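PDB 2DFU: probable 2-hydroxyhepta-2,4-diene-1,7-dioate isomerase from Thermus thermophilus, which probably isomerises 2-hydroxyhepta-2,4-diene-1,7-dioate, as a metal-binding enzyme of the fumarylacetoacetate hydrolase family. Local coordinates for residues Pro103-Thr108 with Asp165-Leu170; Glu109-Glu114 with Thr254-Lys259. All blocks are in the same frame, centred on the assembly; numbering follows the deposited sequence.

Contact 1: residues Pro103-Thr108 with Asp165-Leu170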
ATOM      1  N   PRO A 103      13.603 -12.953  -6.833  1.00 33.78           N
ATOM      2  CA  PRO A 103      14.633 -12.690  -7.840  1.00 34.91           C
ATOM      3  C   PRO A 103      15.651 -11.667  -7.347  1.00 34.66           C
ATOM      4  O   PRO A 103      15.272 -10.657  -6.768  1.00 34.46           O
ATOM      5  CB  PRO A 103      13.831 -12.146  -9.024  1.00 35.73           C
ATOM      6  CG  PRO A 103      12.474 -12.749  -8.837  1.00 35.48           C
ATOM      7  CD  PRO A 103      12.265 -12.624  -7.352  1.00 34.09           C
ATOM      8  N   TYR A 104      16.939 -11.928  -7.549  1.00 34.98           N
ATOM      9  CA  TYR A 104      17.942 -10.950  -7.148  1.00 35.89           C
ATOM     10  C   TYR A 104      17.808  -9.899  -8.253  1.00 37.65           C
ATOM     11  O   TYR A 104      18.164 -10.152  -9.402  1.00 39.32           O
ATOM     12  CB  TYR A 104      19.342 -11.561  -7.146  1.00 33.01           C
ATOM     13  CG  TYR A 104      20.340 -10.692  -6.420  1.00 32.78           C
ATOM     14  CD1 TYR A 104      20.614  -9.401  -6.862  1.00 31.64           C
ATOM     15  CD2 TYR A 104      20.963 -11.138  -5.254  1.00 32.91           C
ATOM     16  CE1 TYR A 104      21.479  -8.570  -6.162  1.00 34.25           C
ATOM     17  CE2 TYR A 104      21.829 -10.316  -4.543  1.00 34.01           C
ATOM     18  CZ  TYR A 104      22.080  -9.033  -5.002  1.00 33.94           C
ATOM     19  OH  TYR A 104      22.910  -8.201  -4.291  1.00 36.84           O
ATOM     20  N   PRO A 105      17.286  -8.709  -7.915  1.00 38.00           N
ATOM     21  CA  PRO A 105      17.070  -7.606  -8.854  1.00 39.48           C
ATOM     22  C   PRO A 105      18.263  -7.084  -9.634  1.00 40.28           C
ATOM     23  O   PRO A 105      19.408  -7.175  -9.200  1.00 38.98           O
ATOM     24  CB  PRO A 105      16.452  -6.518  -7.977  1.00 39.59           C
ATOM     25  CG  PRO A 105      15.863  -7.277  -6.837  1.00 40.56           C
ATOM     26  CD  PRO A 105      16.927  -8.289  -6.555  1.00 37.75           C
ATOM     27  N   PHE A 106      17.962  -6.514 -10.794  1.00 41.12           N
ATOM     28  CA  PHE A 106      18.977  -5.947 -11.658  1.00 41.46           C
ATOM     29  C   PHE A 106      19.428  -4.597 -11.128  1.00 39.22           C
ATOM     30  O   PHE A 106      20.593  -4.237 -11.272  1.00 36.48           O
ATOM     31  CB  PHE A 106      18.426  -5.772 -13.075  1.00 46.66           C
ATOM     32  CG  PHE A 106      19.349  -5.018 -13.992  1.00 53.79           C
ATOM     33  CD1 PHE A 106      20.598  -5.537 -14.326  1.00 56.05           C
ATOM     34  CD2 PHE A 106      18.983  -3.773 -14.499  1.00 56.04           C
ATOM     35  CE1 PHE A 106      21.471  -4.825 -15.151  1.00 58.26           C
ATOM     36  CE2 PHE A 106      19.849  -3.054 -15.325  1.00 57.81           C
ATOM     37  CZ  PHE A 106      21.095  -3.580 -15.650  1.00 57.84           C
ATOM     38  N   PHE A 107      18.505  -3.865 -10.501  1.00 37.80           N
ATOM     39  CA  PHE A 107      18.790  -2.523  -9.983  1.00 37.64           C
ATOM     40  C   PHE A 107      19.625  -2.423  -8.709  1.00 37.83           C
ATOM     41  O   PHE A 107      19.960  -1.320  -8.267  1.00 38.32           O
ATOM     42  CB  PHE A 107      17.474  -1.750  -9.788  1.00 38.53           C
ATOM     43  CG  PHE A 107      16.593  -2.295  -8.684  1.00 37.40           C
ATOM     44  CD1 PHE A 107      16.862  -2.004  -7.347  1.00 36.79           C
ATOM     45  CD2 PHE A 107      15.496  -3.102  -8.986  1.00 36.37           C
ATOM     46  CE1 PHE A 107      16.051  -2.509  -6.322  1.00 35.54           C
ATOM     47  CE2 PHE A 107      14.683  -3.611  -7.972  1.00 36.68           C
ATOM     48  CZ  PHE A 107      14.962  -3.313  -6.637  1.00 34.44           C
ATOM     49  N   THR A 108      19.971  -3.555  -8.113  1.00 37.56           N
ATOM     50  CA  THR A 108      20.755  -3.519  -6.886  1.00 37.95           C
ATOM     51  C   THR A 108      21.895  -4.520  -6.885  1.00 38.00           C
ATOM     52  O   THR A 108      21.927  -5.456  -7.678  1.00 37.69           O
ATOM     53  CB  THR A 108      19.870  -3.806  -5.646  1.00 38.41           C
ATOM     54  OG1 THR A 108      20.632  -3.606  -4.446  1.00 37.30           O
ATOM     55  CG2 THR A 108      19.365  -5.246  -5.674  1.00 37.63           C
ATOM     56  N   ASP A 165       8.927  -6.170  -6.278  1.00 29.27           N
ATOM     57  CA  ASP A 165       8.192  -7.432  -6.319  1.00 28.60           C
ATOM     58  C   ASP A 165       8.903  -8.530  -5.519  1.00 27.75           C
ATOM     59  O   ASP A 165      10.121  -8.659  -5.583  1.00 26.73           O
ATOM     60  CB  ASP A 165       8.010  -7.908  -7.768  1.00 29.31           C
ATOM     61  CG  ASP A 165       7.025  -7.049  -8.553  1.00 32.40           C
ATOM     62  OD1 ASP A 165       6.250  -6.290  -7.933  1.00 30.12           O
ATOM     63  OD2 ASP A 165       7.014  -7.149  -9.795  1.00 34.39           O
ATOM     64  N   LYS A 166       8.125  -9.310  -4.774  1.00 26.78           N
ATOM     65  CA  LYS A 166       8.626 -10.413  -3.952  1.00 27.46           C
ATOM     66  C   LYS A 166       9.558 -10.018  -2.804  1.00 26.91           C
ATOM     67  O   LYS A 166      10.257 -10.871  -2.257  1.00 28.71           O
ATOM     68  CB  LYS A 166       9.340 -11.465  -4.819  1.00 27.44           C
ATOM     69  CG  LYS A 166       8.657 -11.809  -6.138  1.00 28.67           C
ATOM     70  CD  LYS A 166       7.181 -12.179  -5.987  1.00 28.72           C
ATOM     71  CE  LYS A 166       6.576 -12.460  -7.366  1.00 30.26           C
ATOM     72  NZ  LYS A 166       5.136 -12.799  -7.318  1.00 30.66           N
ATOM     73  N   PHE A 167       9.591  -8.740  -2.432  1.00 27.58           N
ATOM     74  CA  PHE A 167      10.454  -8.334  -1.323  1.00 26.49           C
ATOM     75  C   PHE A 167       9.848  -8.636   0.042  1.00 27.93           C
ATOM     76  O   PHE A 167      10.312  -8.126   1.065  1.00 29.64           O
ATOM     77  CB  PHE A 167      10.803  -6.850  -1.421  1.00 26.07           C
ATOM     78  CG  PHE A 167      12.051  -6.572  -2.221  1.00 28.55           C
ATOM     79  CD1 PHE A 167      12.480  -7.461  -3.207  1.00 28.16           C
ATOM     80  CD2 PHE A 167      12.786  -5.410  -1.997  1.00 28.87           C
ATOM     81  CE1 PHE A 167      13.626  -7.197  -3.961  1.00 30.20           C
ATOM     82  CE2 PHE A 167      13.934  -5.134  -2.744  1.00 30.39           C
ATOM     83  CZ  PHE A 167      14.354  -6.031  -3.729  1.00 30.70           C
ATOM     84  N   LEU A 168       8.814  -9.468   0.069  1.00 27.14           N
ATOM     85  CA  LEU A 168       8.203  -9.815   1.343  1.00 28.89           C
ATOM     86  C   LEU A 168       7.674 -11.241   1.455  1.00 28.41           C
ATOM     87  O   LEU A 168       6.463 -11.475   1.380  1.00 29.46           O
ATOM     88  CB  LEU A 168       7.077  -8.832   1.702  1.00 26.89           C
ATOM     89  CG  LEU A 168       6.473  -9.051   3.102  1.00 30.34           C
ATOM     90  CD1 LEU A 168       7.547  -8.849   4.174  1.00 28.46           C
ATOM     91  CD2 LEU A 168       5.310  -8.097   3.326  1.00 27.69           C
ATOM     92  N   PRO A 169       8.578 -12.222   1.590  1.00 29.02           N
ATOM     93  CA  PRO A 169       8.106 -13.604   1.726  1.00 27.51           C
ATOM     94  C   PRO A 169       7.310 -13.572   3.038  1.00 27.88           C
ATOM     95  O   PRO A 169       7.748 -12.943   4.004  1.00 27.39           O
ATOM     96  CB  PRO A 169       9.406 -14.397   1.864  1.00 26.57           C
ATOM     97  CG  PRO A 169      10.367 -13.617   1.015  1.00 27.59           C
ATOM     98  CD  PRO A 169      10.042 -12.177   1.394  1.00 29.91           C
ATOM     99  N   LEU A 170       6.151 -14.223   3.084  1.00 28.26           N
ATOM    100  CA  LEU A 170       5.345 -14.183   4.303  1.00 27.01           C
ATOM    101  C   LEU A 170       4.635 -15.503   4.559  1.00 26.25           C
ATOM    102  O   LEU A 170       3.963 -16.032   3.675  1.00 23.63           O
ATOM    103  CB  LEU A 170       4.308 -13.055   4.199  1.00 27.31           C
ATOM    104  CG  LEU A 170       3.511 -12.701   5.458  1.00 24.95           C
ATOM    105  CD1 LEU A 170       4.336 -11.766   6.331  1.00 27.94           C
ATOM    106  CD2 LEU A 170       2.208 -12.029   5.069  1.00 27.85           C
TER
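Phe167 meets Pro105 and Phe107 with the far end of its ring, and the meeting is a worked example of apolar packing between a loop and the lead-in to a strand. CG of Pro105 lies at the edge of the Phe167 ring, in its plane, 3.6 Å from Phe167 CE1. Phe107 also points against Phe167, and its CZ stops 4.0 Å from Phe167 CZ with the rings inclined. A chi1 of 68° puts CG of Phe107 between the backbone N and the carbonyl carbon, folding the ring back over its own loop, where one face takes Pro105 CB, offset toward the rim. Lys166 works differently along its length. Its CB lies 4.0 Å from Pro103 CD and its CG 3.9 Å from the same carbon; the chain then bends at chi2 (-52°), and CD and CE run extended away from Pro103 until NZ forms a salt bridge with Glu100. The contact thus joins the end of strand 102-104, at the margin of a five-stranded sheet, and the loop after it to the loop entering strand 168-175. Phe107 also packs on Phe216 of the second subunit, so the cluster reaches the dimer interface. Carbon alone bridges these two segments, which implies that shape and burial hold them together, while directional bonds are made to other partners.

Contact 2: residues Glu109-Glu114 with Thr254-Lys259; sequences EELHYE and TLIGPK
Leu111 swings CG roughly anti to its backbone N (chi1 -159°), which sends the branched end toward strand 250-259, where Ile256 answers it. In Ile256, CG1 takes the place beside the backbone N (chi1 -48°), and this leaves the methyl CG2 anti to that N and directed at the leucine. The branches come together at Leu111 CD2 and Ile256 CG2, 4.4 Å apart, a loose methyl-to-methyl touch. Ile256 is also packed by Val102, Tyr104 and Leu242 of its own sheet. Strand 111-121 pairs with strands 137-148 and 224-226, whereas strand 250-259 belongs to the five-stranded mixed sheet, and buried aliphatic side chains bridge them in this domain of the fumarylacetoacetate hydrolase family, the CA atoms of Leu111 and Ile256 lying 9.8 Å apart. At the exposed end, the Lys259 chain reaches across until NZ lies 4.2 Å from Glu109 CG. The opposite charges remain apart, with Glu109 OE2 5.0 Å from Lys259 NZ, so any attraction is probably diffuse; the ammonium is instead hydrogen-bonded to the carbonyl oxygen of Pro105. On the 109-114 side, the His112 ring is tied to its own chain: ND1 donates to Glu110 O over 3.1 Å, with an N-H...O angle of 154°. That oxygen lies in the imidazole plane, while the donor stands above the carbonyl plane.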
ATOM      1  N   GLU A 109      22.838  -4.303  -5.982  1.00 39.95           N
ATOM      2  CA  GLU A 109      23.966  -5.199  -5.819  1.00 44.57           C
ATOM      3  C   GLU A 109      24.219  -5.290  -4.325  1.00 43.73           C
ATOM      4  O   GLU A 109      25.291  -5.698  -3.880  1.00 42.53           O
ATOM      5  CB  GLU A 109      25.191  -4.654  -6.558  1.00 48.05           C
ATOM      6  CG  GLU A 109      24.994  -4.632  -8.067  1.00 55.46           C
ATOM      7  CD  GLU A 109      26.252  -4.262  -8.823  1.00 61.73           C
ATOM      8  OE1 GLU A 109      26.728  -3.115  -8.664  1.00 65.76           O
ATOM      9  OE2 GLU A 109      26.767  -5.120  -9.578  1.00 63.91           O
ATOM     10  N   GLU A 110      23.200  -4.914  -3.555  1.00 44.43           N
ATOM     11  CA  GLU A 110      23.288  -4.920  -2.102  1.00 44.57           C
ATOM     12  C   GLU A 110      21.986  -5.424  -1.478  1.00 43.08           C
ATOM     13  O   GLU A 110      21.332  -4.711  -0.715  1.00 43.42           O
ATOM     14  CB  GLU A 110      23.591  -3.503  -1.612  1.00 47.27           C
ATOM     15  CG  GLU A 110      24.406  -3.450  -0.340  1.00 55.68           C
ATOM     16  CD  GLU A 110      25.769  -4.087  -0.507  1.00 57.89           C
ATOM     17  OE1 GLU A 110      26.564  -3.583  -1.334  1.00 59.71           O
ATOM     18  OE2 GLU A 110      26.046  -5.093   0.184  1.00 61.02           O
ATOM     19  N   LEU A 111      21.612  -6.655  -1.810  1.00 40.40           N
ATOM     20  CA  LEU A 111      20.389  -7.256  -1.285  1.00 37.72           C
ATOM     21  C   LEU A 111      20.664  -7.877   0.082  1.00 36.04           C
ATOM     22  O   LEU A 111      21.574  -8.697   0.221  1.00 36.90           O
ATOM     23  CB  LEU A 111      19.880  -8.337  -2.242  1.00 35.01           C
ATOM     24  CG  LEU A 111      18.401  -8.696  -2.094  1.00 35.26           C
ATOM     25  CD1 LEU A 111      17.544  -7.521  -2.577  1.00 32.83           C
ATOM     26  CD2 LEU A 111      18.089  -9.943  -2.902  1.00 36.30           C
ATOM     27  N   HIS A 112      19.874  -7.490   1.080  1.00 35.01           N
ATOM     28  CA  HIS A 112      20.035  -7.994   2.441  1.00 34.49           C
ATOM     29  C   HIS A 112      18.770  -8.626   3.014  1.00 35.37           C
ATOM     30  O   HIS A 112      17.654  -8.277   2.616  1.00 34.61           O
ATOM     31  CB  HIS A 112      20.478  -6.866   3.372  1.00 36.33           C
ATOM     32  CG  HIS A 112      21.897  -6.431   3.174  1.00 39.72           C
ATOM     33  ND1 HIS A 112      22.344  -5.851   2.006  1.00 41.24           N
ATOM     34  CD2 HIS A 112      22.966  -6.478   4.004  1.00 40.70           C
ATOM     35  CE1 HIS A 112      23.628  -5.557   2.127  1.00 42.72           C
ATOM     36  NE2 HIS A 112      24.028  -5.927   3.331  1.00 41.24           N
ATOM     37  N   TYR A 113      18.960  -9.550   3.956  1.00 35.34           N
ATOM     38  CA  TYR A 113      17.852 -10.240   4.619  1.00 34.86           C
ATOM     39  C   TYR A 113      17.618  -9.709   6.033  1.00 34.12           C
ATOM     40  O   TYR A 113      18.553  -9.295   6.717  1.00 32.68           O
ATOM     41  CB  TYR A 113      18.124 -11.746   4.687  1.00 34.81           C
ATOM     42  CG  TYR A 113      19.459 -12.113   5.310  1.00 35.54           C
ATOM     43  CD1 TYR A 113      19.628 -12.155   6.695  1.00 36.40           C
ATOM     44  CD2 TYR A 113      20.565 -12.393   4.504  1.00 37.03           C
ATOM     45  CE1 TYR A 113      20.875 -12.465   7.265  1.00 35.20           C
ATOM     46  CE2 TYR A 113      21.806 -12.702   5.053  1.00 36.93           C
ATOM     47  CZ  TYR A 113      21.959 -12.735   6.431  1.00 37.38           C
ATOM     48  OH  TYR A 113      23.203 -13.018   6.949  1.00 36.73           O
ATOM     49  N   GLU A 114      16.361  -9.734   6.456  1.00 33.69           N
ATOM     50  CA  GLU A 114      15.963  -9.279   7.780  1.00 34.04           C
ATOM     51  C   GLU A 114      14.758 -10.115   8.230  1.00 34.24           C
ATOM     52  O   GLU A 114      13.641  -9.892   7.756  1.00 34.71           O
ATOM     53  CB  GLU A 114      15.584  -7.787   7.729  1.00 36.19           C
ATOM     54  CG  GLU A 114      16.755  -6.841   7.454  1.00 38.84           C
ATOM     55  CD  GLU A 114      16.330  -5.384   7.232  1.00 43.41           C
ATOM     56  OE1 GLU A 114      15.209  -5.005   7.633  1.00 45.46           O
ATOM     57  OE2 GLU A 114      17.131  -4.605   6.666  1.00 43.99           O
ATOM     58  N   THR A 254      12.187 -19.607   2.437  1.00 27.85           N
ATOM     59  CA  THR A 254      12.222 -18.836   1.208  1.00 30.43           C
ATOM     60  C   THR A 254      13.609 -18.957   0.593  1.00 31.68           C
ATOM     61  O   THR A 254      14.516 -19.533   1.197  1.00 33.80           O
ATOM     62  CB  THR A 254      11.884 -17.346   1.455  1.00 28.76           C
ATOM     63  OG1 THR A 254      11.750 -16.677   0.197  1.00 28.25           O
ATOM     64  CG2 THR A 254      12.978 -16.672   2.250  1.00 31.67           C
ATOM     65  N   LEU A 255      13.778 -18.431  -0.613  1.00 33.18           N
ATOM     66  CA  LEU A 255      15.073 -18.512  -1.272  1.00 34.46           C
ATOM     67  C   LEU A 255      15.264 -17.435  -2.325  1.00 33.77           C
ATOM     68  O   LEU A 255      14.300 -16.881  -2.866  1.00 33.64           O
ATOM     69  CB  LEU A 255      15.259 -19.902  -1.897  1.00 36.75           C
ATOM     70  CG  LEU A 255      14.308 -20.356  -3.006  1.00 38.64           C
ATOM     71  CD1 LEU A 255      14.577 -19.574  -4.279  1.00 42.35           C
ATOM     72  CD2 LEU A 255      14.522 -21.827  -3.270  1.00 42.34           C
ATOM     73  N   ILE A 256      16.525 -17.142  -2.613  1.00 32.54           N
ATOM     74  CA  ILE A 256      16.860 -16.133  -3.593  1.00 31.97           C
ATOM     75  C   ILE A 256      17.075 -16.765  -4.958  1.00 33.97           C
ATOM     76  O   ILE A 256      17.804 -17.755  -5.096  1.00 32.64           O
ATOM     77  CB  ILE A 256      18.126 -15.381  -3.187  1.00 31.56           C
ATOM     78  CG1 ILE A 256      18.018 -14.955  -1.723  1.00 30.93           C
ATOM     79  CG2 ILE A 256      18.309 -14.154  -4.079  1.00 31.87           C
ATOM     80  CD1 ILE A 256      16.805 -14.072  -1.427  1.00 31.42           C
ATOM     81  N   GLY A 257      16.429 -16.190  -5.965  1.00 35.06           N
ATOM     82  CA  GLY A 257      16.569 -16.701  -7.314  1.00 35.72           C
ATOM     83  C   GLY A 257      17.776 -16.104  -8.013  1.00 37.18           C
ATOM     84  O   GLY A 257      18.520 -15.328  -7.408  1.00 32.99           O
ATOM     85  N   PRO A 258      17.997 -16.451  -9.296  1.00 38.88           N
ATOM     86  CA  PRO A 258      19.117 -15.961 -10.113  1.00 39.16           C
ATOM     87  C   PRO A 258      19.054 -14.449 -10.286  1.00 39.92           C
ATOM     88  O   PRO A 258      17.971 -13.864 -10.228  1.00 39.96           O
ATOM     89  CB  PRO A 258      18.918 -16.687 -11.443  1.00 39.65           C
ATOM     90  CG  PRO A 258      18.212 -17.954 -11.041  1.00 42.31           C
ATOM     91  CD  PRO A 258      17.203 -17.441 -10.045  1.00 39.11           C
ATOM     92  N   LYS A 259      20.202 -13.810 -10.503  1.00 40.80           N
ATOM     93  CA  LYS A 259      20.197 -12.366 -10.686  1.00 41.47           C
ATOM     94  C   LYS A 259      19.528 -12.050 -12.009  1.00 42.16           C
ATOM     95  O   LYS A 259      19.784 -12.709 -13.010  1.00 41.70           O
ATOM     96  CB  LYS A 259      21.614 -11.783 -10.695  1.00 42.97           C
ATOM     97  CG  LYS A 259      21.615 -10.296 -10.314  1.00 44.04           C
ATOM     98  CD  LYS A 259      22.435  -9.449 -11.262  1.00 43.93           C
ATOM     99  CE  LYS A 259      22.102  -7.962 -11.111  1.00 41.16           C
ATOM    100  NZ  LYS A 259      22.302  -7.447  -9.733  1.00 37.51           N
TER

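How the contacts relate
Contacts 1 and 2 have centres about 7 Å apart, and their segments alternate along the chain, with 109-114 following directly on 103-108. Both are partly buried, but differently: contact 1 has no exposed residue among those that touch, whereas contact 2 pairs a buried aliphatic touch with an exposed one between Glu109 and Lys259, whose charged ends stay apart. Contact 1 is ring and proline packing that extends toward the second subunit; contact 2 is met by no other chain. Strands 102-104 and 250-259, neighbours in one sheet, take part in one contact each. Polar links between the contacts include a probable hydrogen bond joining Tyr104 OH and Leu111 N at 3.2 Å, while Leu111 also packs on Phe167.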